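Local coordinates for glypican-1 (Homo sapiens, PDB 4YWT), which serves as a cell-surface proteoglycan that bears heparan sulfate chains, through which it binds collagen and takes part in Schwann cell myelination, at residues A[460-463]-A[464-468]; A[220-223]-A[224-228]; A[248-252]-A[253-257]. The protein carries 3 engineered substitutions. All coordinates share one frame; numbering follows the deposited sequence.

Interaction 1: residues A[460-463]-A[464-468]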
ATOM      1  N   LYS A 460      -7.371 -10.005  -0.226  1.00 32.27           N
ATOM      2  CA  LYS A 460      -8.622 -10.460   0.385  1.00 30.39           C
ATOM      3  C   LYS A 460      -8.496 -10.606   1.900  1.00 27.44           C
ATOM      4  O   LYS A 460      -9.299 -10.056   2.666  1.00 36.24           O
ATOM      5  CB  LYS A 460      -9.065 -11.798  -0.210  1.00 33.16           C
ATOM      6  CG  LYS A 460      -9.524 -11.752  -1.655  1.00 40.51           C
ATOM      7  CD  LYS A 460     -10.208 -13.063  -2.020  1.00 42.86           C
ATOM      8  CE  LYS A 460     -10.385 -13.217  -3.518  1.00 44.70           C
ATOM      9  NZ  LYS A 460     -10.802 -14.606  -3.870  1.00 49.06           N
ATOM     10  N   ILE A 461      -7.481 -11.356   2.321  1.00 27.72           N
ATOM     11  CA  ILE A 461      -7.258 -11.628   3.738  1.00 33.02           C
ATOM     12  C   ILE A 461      -7.048 -10.351   4.552  1.00 38.75           C
ATOM     13  O   ILE A 461      -7.703 -10.144   5.585  1.00 33.80           O
ATOM     14  CB  ILE A 461      -6.048 -12.559   3.935  1.00 36.83           C
ATOM     15  CG1 ILE A 461      -6.343 -13.936   3.333  1.00 38.85           C
ATOM     16  CG2 ILE A 461      -5.704 -12.688   5.411  1.00 30.79           C
ATOM     17  CD1 ILE A 461      -5.124 -14.819   3.194  1.00 38.18           C
ATOM     18  N   MET A 462      -6.143  -9.493   4.085  1.00 34.89           N
ATOM     19  CA  MET A 462      -5.866  -8.247   4.791  1.00 25.38           C
ATOM     20  C   MET A 462      -7.120  -7.375   4.864  1.00 28.54           C
ATOM     21  O   MET A 462      -7.410  -6.773   5.902  1.00 32.74           O
ATOM     22  CB  MET A 462      -4.725  -7.486   4.115  1.00 35.41           C
ATOM     23  CG  MET A 462      -4.214  -6.289   4.908  1.00 36.67           C
ATOM     24  SD  MET A 462      -3.521  -6.741   6.509  1.00 34.86           S
ATOM     25  CE  MET A 462      -4.669  -5.921   7.608  1.00 24.10           C
ATOM     26  N   THR A 463      -7.867  -7.325   3.763  1.00 25.26           N
ATOM     27  CA  THR A 463      -9.105  -6.553   3.713  1.00 25.22           C
ATOM     28  C   THR A 463     -10.094  -7.038   4.761  1.00 33.05           C
ATOM     29  O   THR A 463     -10.682  -6.233   5.487  1.00 32.13           O
ATOM     30  CB  THR A 463      -9.772  -6.630   2.333  1.00 25.51           C
ATOM     31  OG1 THR A 463      -8.853  -6.186   1.329  1.00 25.11           O
ATOM     32  CG2 THR A 463     -11.020  -5.757   2.296  1.00 26.98           C
ATOM     33  N   ASN A 464     -10.277  -8.356   4.835  1.00 35.12           N
ATOM     34  CA  ASN A 464     -11.137  -8.940   5.859  1.00 32.42           C
ATOM     35  C   ASN A 464     -10.673  -8.552   7.259  1.00 28.77           C
ATOM     36  O   ASN A 464     -11.483  -8.132   8.099  1.00 29.60           O
ATOM     37  CB  ASN A 464     -11.184 -10.463   5.721  1.00 36.61           C
ATOM     38  CG  ASN A 464     -11.906 -10.911   4.463  1.00 44.95           C
ATOM     39  OD1 ASN A 464     -12.815 -10.233   3.981  1.00 47.64           O
ATOM     40  ND2 ASN A 464     -11.505 -12.058   3.928  1.00 45.52           N
ATOM     41  N   ARG A 465      -9.368  -8.682   7.498  1.00 28.35           N
ATOM     42  CA  ARG A 465      -8.779  -8.251   8.766  1.00 33.59           C
ATOM     43  C   ARG A 465      -9.147  -6.808   9.109  1.00 36.79           C
ATOM     44  O   ARG A 465      -9.452  -6.497  10.259  1.00 36.42           O
ATOM     45  CB  ARG A 465      -7.254  -8.379   8.738  1.00 36.70           C
ATOM     46  CG  ARG A 465      -6.711  -9.782   8.937  1.00 38.25           C
ATOM     47  CD  ARG A 465      -5.275  -9.710   9.443  1.00 47.81           C
ATOM     48  NE  ARG A 465      -4.622 -11.015   9.490  1.00 61.20           N
ATOM     49  CZ  ARG A 465      -3.668 -11.400   8.649  1.00 70.20           C
ATOM     50  NH1 ARG A 465      -3.251 -10.578   7.696  1.00 71.72           N
ATOM     51  NH2 ARG A 465      -3.126 -12.605   8.763  1.00 73.16           N
ATOM     52  N   LEU A 466      -9.114  -5.933   8.109  1.00 30.49           N
ATOM     53  CA  LEU A 466      -9.391  -4.515   8.326  1.00 36.55           C
ATOM     54  C   LEU A 466     -10.873  -4.210   8.513  1.00 29.94           C
ATOM     55  O   LEU A 466     -11.231  -3.247   9.190  1.00 33.13           O
ATOM     56  CB  LEU A 466      -8.840  -3.686   7.166  1.00 31.66           C
ATOM     57  CG  LEU A 466      -7.349  -3.370   7.248  1.00 34.25           C
ATOM     58  CD1 LEU A 466      -6.732  -3.366   5.868  1.00 34.96           C
ATOM     59  CD2 LEU A 466      -7.142  -2.026   7.927  1.00 23.22           C
ATOM     60  N   ARG A 467     -11.735  -5.017   7.905  1.00 33.09           N
ATOM     61  CA  ARG A 467     -13.170  -4.847   8.088  1.00 35.14           C
ATOM     62  C   ARG A 467     -13.557  -5.285   9.497  1.00 33.55           C
ATOM     63  O   ARG A 467     -14.323  -4.601  10.192  1.00 34.73           O
ATOM     64  CB  ARG A 467     -13.944  -5.632   7.027  1.00 42.57           C
ATOM     65  CG  ARG A 467     -13.797  -5.045   5.630  1.00 50.19           C
ATOM     66  CD  ARG A 467     -14.491  -5.880   4.566  1.00 55.68           C
ATOM     67  NE  ARG A 467     -14.472  -5.205   3.269  1.00 62.71           N
ATOM     68  CZ  ARG A 467     -14.773  -5.788   2.112  1.00 67.04           C
ATOM     69  NH1 ARG A 467     -15.116  -7.068   2.079  1.00 70.44           N
ATOM     70  NH2 ARG A 467     -14.727  -5.088   0.986  1.00 62.84           N
ATOM     71  N   SER A 468     -13.003  -6.418   9.922  1.00 34.90           N
ATOM     72  CA  SER A 468     -13.206  -6.887  11.288  1.00 42.80           C
ATOM     73  C   SER A 468     -12.660  -5.874  12.289  1.00 40.42           C
ATOM     74  O   SER A 468     -13.318  -5.551  13.277  1.00 41.33           O
ATOM     75  CB  SER A 468     -12.544  -8.249  11.497  1.00 39.35           C
ATOM     76  OG  SER A 468     -13.180  -9.244  10.714  1.00 45.76           O
TER
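Thr463 sets its methyl CG2 anti to the backbone N, while Arg467 starts beside its own N (chi1 -70°) and then runs extended to NE, so the two side chains lie alongside each other and point the same way. The methyl comes over one face of the guanidinium, toward its rim, with Thr463 CG2 3.6 Å from Arg467 NE. The other branch, OG1, is hydrogen-bonded to the carbonyl of Leu459, one turn back. Ile461 and Arg465 repeat the pattern with looser spacing, Ile461 CG2 standing 4.0 Å from Arg465 CZ over a face of that guanidinium.

Met462 reaches two partners at once. Its side chain crosses that of Arg465 at about a right angle, and a bend at chi2 (62°) sets SD near the guanidinium plane at the edge, 4.0 Å from Arg465 NH1. A second bend, at chi3 (-116°), turns Met462 CE back to 3.7 Å from Leu466 CD1. A flexible, unbranched thioether suits this spot, since it can border a charged group and still join the apolar face, where Met462 and Leu466 both touch Leu292 of helix 286-299. Beneath the side chains run regular helical bonds, among them Arg465 N to Ile461 O at 2.9 Å.

Between the side chains the contact is one of dispersion rather than charge pairing. The arginine stems lie along the helix backbone, Arg467 CG 3.3 Å from Thr463 O, and the exposed charged ends, bordered by methyl groups and a sulfur, probably remain solvated.

Interaction 2: residues A[220-223]-A[224-228]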
ATOM      1  N   ARG A 220      -2.620  -1.030  14.204  1.00 24.91           N
ATOM      2  CA  ARG A 220      -1.960  -2.263  13.794  1.00 29.35           C
ATOM      3  C   ARG A 220      -2.455  -2.746  12.436  1.00 26.45           C
ATOM      4  O   ARG A 220      -1.658  -3.124  11.576  1.00 27.87           O
ATOM      5  CB  ARG A 220      -2.174  -3.362  14.836  1.00 33.41           C
ATOM      6  CG  ARG A 220      -1.406  -4.637  14.534  1.00 36.72           C
ATOM      7  CD  ARG A 220      -2.219  -5.869  14.881  1.00 44.93           C
ATOM      8  NE  ARG A 220      -2.489  -5.968  16.311  1.00 49.09           N
ATOM      9  CZ  ARG A 220      -3.520  -6.629  16.828  1.00 54.03           C
ATOM     10  NH1 ARG A 220      -4.382  -7.242  16.031  1.00 54.75           N
ATOM     11  NH2 ARG A 220      -3.690  -6.670  18.142  1.00 54.05           N
ATOM     12  N   SER A 221      -3.772  -2.733  12.245  1.00 29.94           N
ATOM     13  CA  SER A 221      -4.362  -3.197  10.996  0.68 31.08           C
ATOM     14  C   SER A 221      -3.975  -2.291   9.832  1.00 32.50           C
ATOM     15  O   SER A 221      -3.744  -2.762   8.716  1.00 22.99           O
ATOM     16  CB  SER A 221      -5.883  -3.278  11.123  0.68 28.70           C
ATOM     17  OG  SER A 221      -6.254  -4.180  12.150  0.68 29.94           O
ATOM     18  N   PHE A 222      -3.906  -0.989  10.093  1.00 29.07           N
ATOM     19  CA  PHE A 222      -3.505  -0.040   9.059  1.00 28.01           C
ATOM     20  C   PHE A 222      -2.066  -0.306   8.612  1.00 29.79           C
ATOM     21  O   PHE A 222      -1.785  -0.454   7.409  1.00 24.05           O
ATOM     22  CB  PHE A 222      -3.654   1.397   9.562  1.00 26.26           C
ATOM     23  CG  PHE A 222      -3.292   2.440   8.542  1.00 31.19           C
ATOM     24  CD1 PHE A 222      -4.184   2.786   7.539  1.00 24.07           C
ATOM     25  CD2 PHE A 222      -2.066   3.080   8.592  1.00 29.32           C
ATOM     26  CE1 PHE A 222      -3.855   3.744   6.601  1.00 24.98           C
ATOM     27  CE2 PHE A 222      -1.732   4.044   7.658  1.00 28.83           C
ATOM     28  CZ  PHE A 222      -2.627   4.375   6.661  1.00 29.73           C
ATOM     29  N   VAL A 223      -1.159  -0.381   9.586  1.00 27.40           N
ATOM     30  CA  VAL A 223       0.248  -0.655   9.292  1.00 33.38           C
ATOM     31  C   VAL A 223       0.417  -1.984   8.539  1.00 31.61           C
ATOM     32  O   VAL A 223       1.136  -2.062   7.527  1.00 25.19           O
ATOM     33  CB  VAL A 223       1.086  -0.666  10.589  1.00 30.19           C
ATOM     34  CG1 VAL A 223       2.417  -1.372  10.380  1.00 33.42           C
ATOM     35  CG2 VAL A 223       1.297   0.758  11.089  1.00 27.09           C
ATOM     36  N   GLN A 224      -0.267  -3.016   9.029  1.00 29.17           N
ATOM     37  CA  GLN A 224      -0.285  -4.324   8.377  1.00 34.17           C
ATOM     38  C   GLN A 224      -0.741  -4.221   6.923  1.00 29.96           C
ATOM     39  O   GLN A 224      -0.168  -4.855   6.036  1.00 23.96           O
ATOM     40  CB  GLN A 224      -1.197  -5.286   9.138  1.00 40.72           C
ATOM     41  CG  GLN A 224      -0.461  -6.326   9.965  1.00 52.19           C
ATOM     42  CD  GLN A 224      -1.377  -7.053  10.932  1.00 62.88           C
ATOM     43  OE1 GLN A 224      -2.581  -6.795  10.979  1.00 64.02           O
ATOM     44  NE2 GLN A 224      -0.811  -7.972  11.706  1.00 66.38           N
ATOM     45  N   GLY A 225      -1.775  -3.416   6.692  1.00 27.87           N
ATOM     46  CA  GLY A 225      -2.280  -3.173   5.354  1.00 23.19           C
ATOM     47  C   GLY A 225      -1.241  -2.534   4.453  1.00 30.48           C
ATOM     48  O   GLY A 225      -1.072  -2.944   3.298  1.00 23.43           O
ATOM     49  N   LEU A 226      -0.543  -1.526   4.971  1.00 26.74           N
ATOM     50  CA  LEU A 226       0.538  -0.906   4.206  1.00 25.71           C
ATOM     51  C   LEU A 226       1.597  -1.940   3.829  1.00 23.78           C
ATOM     52  O   LEU A 226       2.059  -1.990   2.677  1.00 24.45           O
ATOM     53  CB  LEU A 226       1.175   0.241   4.993  1.00 26.41           C
ATOM     54  CG  LEU A 226       0.327   1.505   5.148  1.00 25.14           C
ATOM     55  CD1 LEU A 226       0.992   2.471   6.111  1.00 27.17           C
ATOM     56  CD2 LEU A 226       0.097   2.161   3.795  1.00 23.13           C
ATOM     57  N   GLY A 227       1.968  -2.773   4.799  1.00 23.97           N
ATOM     58  CA  GLY A 227       2.927  -3.837   4.549  1.00 37.71           C
ATOM     59  C   GLY A 227       2.485  -4.793   3.451  1.00 37.16           C
ATOM     60  O   GLY A 227       3.264  -5.138   2.552  1.00 40.19           O
ATOM     61  N   VAL A 228       1.225  -5.212   3.517  1.00 36.04           N
ATOM     62  CA  VAL A 228       0.671  -6.137   2.537  1.00 38.33           C
ATOM     63  C   VAL A 228       0.660  -5.517   1.145  1.00 35.46           C
ATOM     64  O   VAL A 228       1.077  -6.156   0.185  1.00 32.93           O
ATOM     65  CB  VAL A 228      -0.759  -6.580   2.914  1.00 33.89           C
ATOM     66  CG1 VAL A 228      -1.466  -7.203   1.711  1.00 34.65           C
ATOM     67  CG2 VAL A 228      -0.723  -7.550   4.084  1.00 25.17           C
TER
HETATM   68  O   HOH W   1      -4.794  -6.448  13.032  1.00 48.12           O
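Gln224 lies alongside Arg220, one turn earlier in the helix, both side chains pointing the same way and leaving Gln224 OE1 4.0 Å from Arg220 CD. The amide and guanidinium planes are turned 63° apart, so they do not stack; a water joins them instead. It accepts from Arg220 NH1 at 3.1 Å and donates to Gln224 OE1 at 3.0 Å. A further bond from this water to Ser221 OG is doubtful, because Ser221 has two conformers; that hydroxyl is hydrogen-bonded to Val217 O. A long amide fits here because its oxygen can reach the water while its CB covers the helix backbone, 3.3 Å from Arg220 O. Arg220 is held further by Tyr150, through a hydrogen bond to that residue's carbonyl and a cation-pi contact.

Leu226 carries the apolar side. With CG anti to its carbonyl carbon (chi1 -71°), it leans back toward Phe222, crossing it obliquely, and places CG over one face of the ring. Its CD1 comes closest, 3.5 Å from Phe222 CE2. The ring also meets Phe106, while Leu226 covers part of one face.

Val223 is compact and branched at CB, and its side chain packs on Leu103 and Phe110 of helix 70-129. Its carbonyl receives Gly227 N, Val223 O to Gly227 N being 2.9 Å, one of the i to i+4 bonds of the helix.

These are i to i+4 pairs of an interior helix, Arg220 with Gln224 polar and Phe222 with Leu226 apolar, packed against helices 70-129 and 450-471 in the elongated, predominantly helical glypican core.

Interaction 3: residues A[248-252]-A[253-257]; sequences AVMKL and VYCAH
Val249 and Val253 meet through both backbone and side chain where helix 243-253 gives way to the short helix 255-258. Of the backbone bonds, Val253 N to Val249 O is a regular i to i+4 link of 2.9 Å. The carbonyl of Met250 then takes two donors: Tyr254 N at 3.1 Å and, weakly, Cys255 N at 3.3 Å with an N-H...O angle of only 127°. Lys251 O is approached instead by Cys255 CB, at 3.3 Å, and accepts a hydrogen bond from the indole NE1 of Trp415.

The apolar contacts follow the same turn. The valines, short and branched, lie side by side and point the same way, with Val249 CG1 4.1 Å from Val253 CG2; Val249 also packs on Leu84 and Cys278. Met250 has CG anti to its backbone N and then bends at chi2 (54°), so that the side chain crosses that of Tyr254 at about a right angle and SD comes to the ring edge, near its plane. Met250 SD rests 3.7 Å from Tyr254 CB. Val253 CG1 covers the centre of one face of that ring, and Tyr254 CD1 in turn stands over the centre of the His257 ring. The phenol of Tyr254 reaches past all of these to a hydrogen bond with Lys41 NZ and a weak one with Glu83.

The covalent tie is Cys255, whose sulfur forms a disulfide with Cys61. The sulfur also packs against the chain, Cys255 SG lying 3.5 Å from Lys251 CA, and Met250 CE approaches it at 4.2 Å.

This disulfide-linked turn between helices 243-253 and 255-258 lies in the cysteine-rich, disulfide-bonded end of the glypican core.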
ATOM      1  N   ALA A 248       3.580  -8.072 -29.820  1.00 44.20           N
ATOM      2  CA  ALA A 248       2.631  -6.970 -29.957  1.00 45.92           C
ATOM      3  C   ALA A 248       3.296  -5.620 -29.701  1.00 43.56           C
ATOM      4  O   ALA A 248       2.933  -4.613 -30.309  1.00 42.29           O
ATOM      5  CB  ALA A 248       1.458  -7.167 -29.021  1.00 39.14           C
ATOM      6  N   VAL A 249       4.268  -5.608 -28.794  1.00 43.15           N
ATOM      7  CA  VAL A 249       5.001  -4.392 -28.465  1.00 40.18           C
ATOM      8  C   VAL A 249       5.978  -4.051 -29.583  1.00 49.42           C
ATOM      9  O   VAL A 249       6.135  -2.883 -29.940  1.00 48.78           O
ATOM     10  CB  VAL A 249       5.754  -4.531 -27.124  1.00 48.97           C
ATOM     11  CG1 VAL A 249       6.795  -3.434 -26.965  1.00 50.19           C
ATOM     12  CG2 VAL A 249       4.770  -4.498 -25.968  1.00 38.20           C
ATOM     13  N   MET A 250       6.624  -5.072 -30.139  1.00 50.56           N
ATOM     14  CA  MET A 250       7.481  -4.869 -31.303  1.00 44.53           C
ATOM     15  C   MET A 250       6.676  -4.271 -32.452  1.00 44.68           C
ATOM     16  O   MET A 250       7.124  -3.338 -33.118  1.00 45.51           O
ATOM     17  CB  MET A 250       8.132  -6.180 -31.744  1.00 47.12           C
ATOM     18  CG  MET A 250       8.797  -6.099 -33.111  1.00 50.09           C
ATOM     19  SD  MET A 250       9.982  -4.744 -33.222  1.00 54.07           S
ATOM     20  CE  MET A 250      10.281  -4.690 -34.986  1.00 54.22           C
ATOM     21  N   LYS A 251       5.481  -4.810 -32.671  1.00 44.00           N
ATOM     22  CA  LYS A 251       4.589  -4.302 -33.704  1.00 50.15           C
ATOM     23  C   LYS A 251       4.175  -2.867 -33.400  1.00 46.94           C
ATOM     24  O   LYS A 251       4.066  -2.032 -34.298  1.00 50.30           O
ATOM     25  CB  LYS A 251       3.354  -5.195 -33.830  1.00 49.03           C
ATOM     26  CG  LYS A 251       2.410  -4.806 -34.958  1.00 54.39           C
ATOM     27  CD  LYS A 251       1.607  -6.004 -35.440  1.00 53.13           C
ATOM     28  CE  LYS A 251       0.745  -5.650 -36.643  1.00 57.07           C
ATOM     29  NZ  LYS A 251      -0.380  -4.744 -36.280  1.00 58.52           N
ATOM     30  N   LEU A 252       3.956  -2.590 -32.120  1.00 42.11           N
ATOM     31  CA  LEU A 252       3.531  -1.273 -31.667  1.00 41.40           C
ATOM     32  C   LEU A 252       4.585  -0.194 -31.898  1.00 42.36           C
ATOM     33  O   LEU A 252       4.271   0.901 -32.364  1.00 42.64           O
ATOM     34  CB  LEU A 252       3.174  -1.322 -30.180  1.00 39.96           C
ATOM     35  CG  LEU A 252       2.809   0.015 -29.532  1.00 39.27           C
ATOM     36  CD1 LEU A 252       1.473   0.509 -30.058  1.00 38.96           C
ATOM     37  CD2 LEU A 252       2.789  -0.098 -28.012  1.00 38.55           C
ATOM     38  N   VAL A 253       5.834  -0.509 -31.576  1.00 43.02           N
ATOM     39  CA  VAL A 253       6.878   0.506 -31.506  1.00 56.52           C
ATOM     40  C   VAL A 253       7.726   0.626 -32.773  1.00 60.36           C
ATOM     41  O   VAL A 253       7.805   1.701 -33.369  1.00 63.54           O
ATOM     42  CB  VAL A 253       7.823   0.239 -30.317  1.00 52.14           C
ATOM     43  CG1 VAL A 253       8.884   1.323 -30.227  1.00 54.48           C
ATOM     44  CG2 VAL A 253       7.033   0.157 -29.019  1.00 49.41           C
ATOM     45  N   TYR A 254       8.357  -0.469 -33.184  1.00 53.75           N
ATOM     46  CA  TYR A 254       9.391  -0.397 -34.212  1.00 53.70           C
ATOM     47  C   TYR A 254       8.980  -0.940 -35.577  1.00 57.68           C
ATOM     48  O   TYR A 254       9.773  -0.917 -36.517  1.00 57.86           O
ATOM     49  CB  TYR A 254      10.643  -1.129 -33.730  1.00 52.89           C
ATOM     50  CG  TYR A 254      11.308  -0.448 -32.558  1.00 53.63           C
ATOM     51  CD1 TYR A 254      11.600   0.909 -32.598  1.00 56.57           C
ATOM     52  CD2 TYR A 254      11.623  -1.153 -31.405  1.00 50.11           C
ATOM     53  CE1 TYR A 254      12.202   1.542 -31.528  1.00 54.79           C
ATOM     54  CE2 TYR A 254      12.224  -0.529 -30.329  1.00 49.66           C
ATOM     55  CZ  TYR A 254      12.510   0.819 -30.395  1.00 52.24           C
ATOM     56  OH  TYR A 254      13.107   1.444 -29.325  1.00 56.54           O
ATOM     57  N   CYS A 255       7.748  -1.424 -35.698  1.00 58.20           N
ATOM     58  CA  CYS A 255       7.260  -1.872 -36.997  1.00 49.08           C
ATOM     59  C   CYS A 255       6.962  -0.677 -37.895  1.00 49.71           C
ATOM     60  O   CYS A 255       6.923  -0.804 -39.120  1.00 50.87           O
ATOM     61  CB  CYS A 255       6.019  -2.751 -36.846  1.00 47.88           C
ATOM     62  SG  CYS A 255       6.394  -4.512 -36.680  1.00 76.22           S
ATOM     63  N   ALA A 256       6.750   0.482 -37.280  1.00 49.03           N
ATOM     64  CA  ALA A 256       6.616   1.725 -38.027  1.00 59.92           C
ATOM     65  C   ALA A 256       7.927   2.020 -38.742  1.00 59.53           C
ATOM     66  O   ALA A 256       7.941   2.408 -39.911  1.00 53.13           O
ATOM     67  CB  ALA A 256       6.236   2.870 -37.104  1.00 48.89           C
ATOM     68  N   HIS A 257       9.027   1.823 -38.025  1.00 55.18           N
ATOM     69  CA  HIS A 257      10.359   2.014 -38.580  1.00 55.52           C
ATOM     70  C   HIS A 257      10.600   1.053 -39.737  1.00 58.60           C
ATOM     71  O   HIS A 257      11.055   1.453 -40.807  1.00 60.06           O
ATOM     72  CB  HIS A 257      11.431   1.815 -37.502  1.00 57.30           C
ATOM     73  CG  HIS A 257      11.346   2.790 -36.367  1.00 60.78           C
ATOM     74  ND1 HIS A 257      10.153   3.153 -35.780  1.00 63.55           N
ATOM     75  CD2 HIS A 257      12.312   3.472 -35.707  1.00 63.92           C
ATOM     76  CE1 HIS A 257      10.387   4.019 -34.810  1.00 63.92           C
ATOM     77  NE2 HIS A 257      11.688   4.231 -34.746  1.00 66.57           N
TER

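Overall arrangement
Interactions 1 and 2 belong to one helix-helix interface: helices 450-471 and 204-236 meet where Met462 CG lies 3.7 Å from Gly225 CA, the glycine allowing close approach. Both are partly buried i to i+4 contacts, but interaction 1 sets exposed arginines against methyl groups and a sulfur, whereas the polar side of interaction 2 is knit by water and the rest packs against further helices. Interaction 3 is more buried and lies far off, its centre about 42 Å from that of interaction 2, although helix 243-253 directly follows helix 204-236. There i to i+4 contacts persist, but a disulfide is added and the regular backbone bonding gives way to a weak i to i+5 bond.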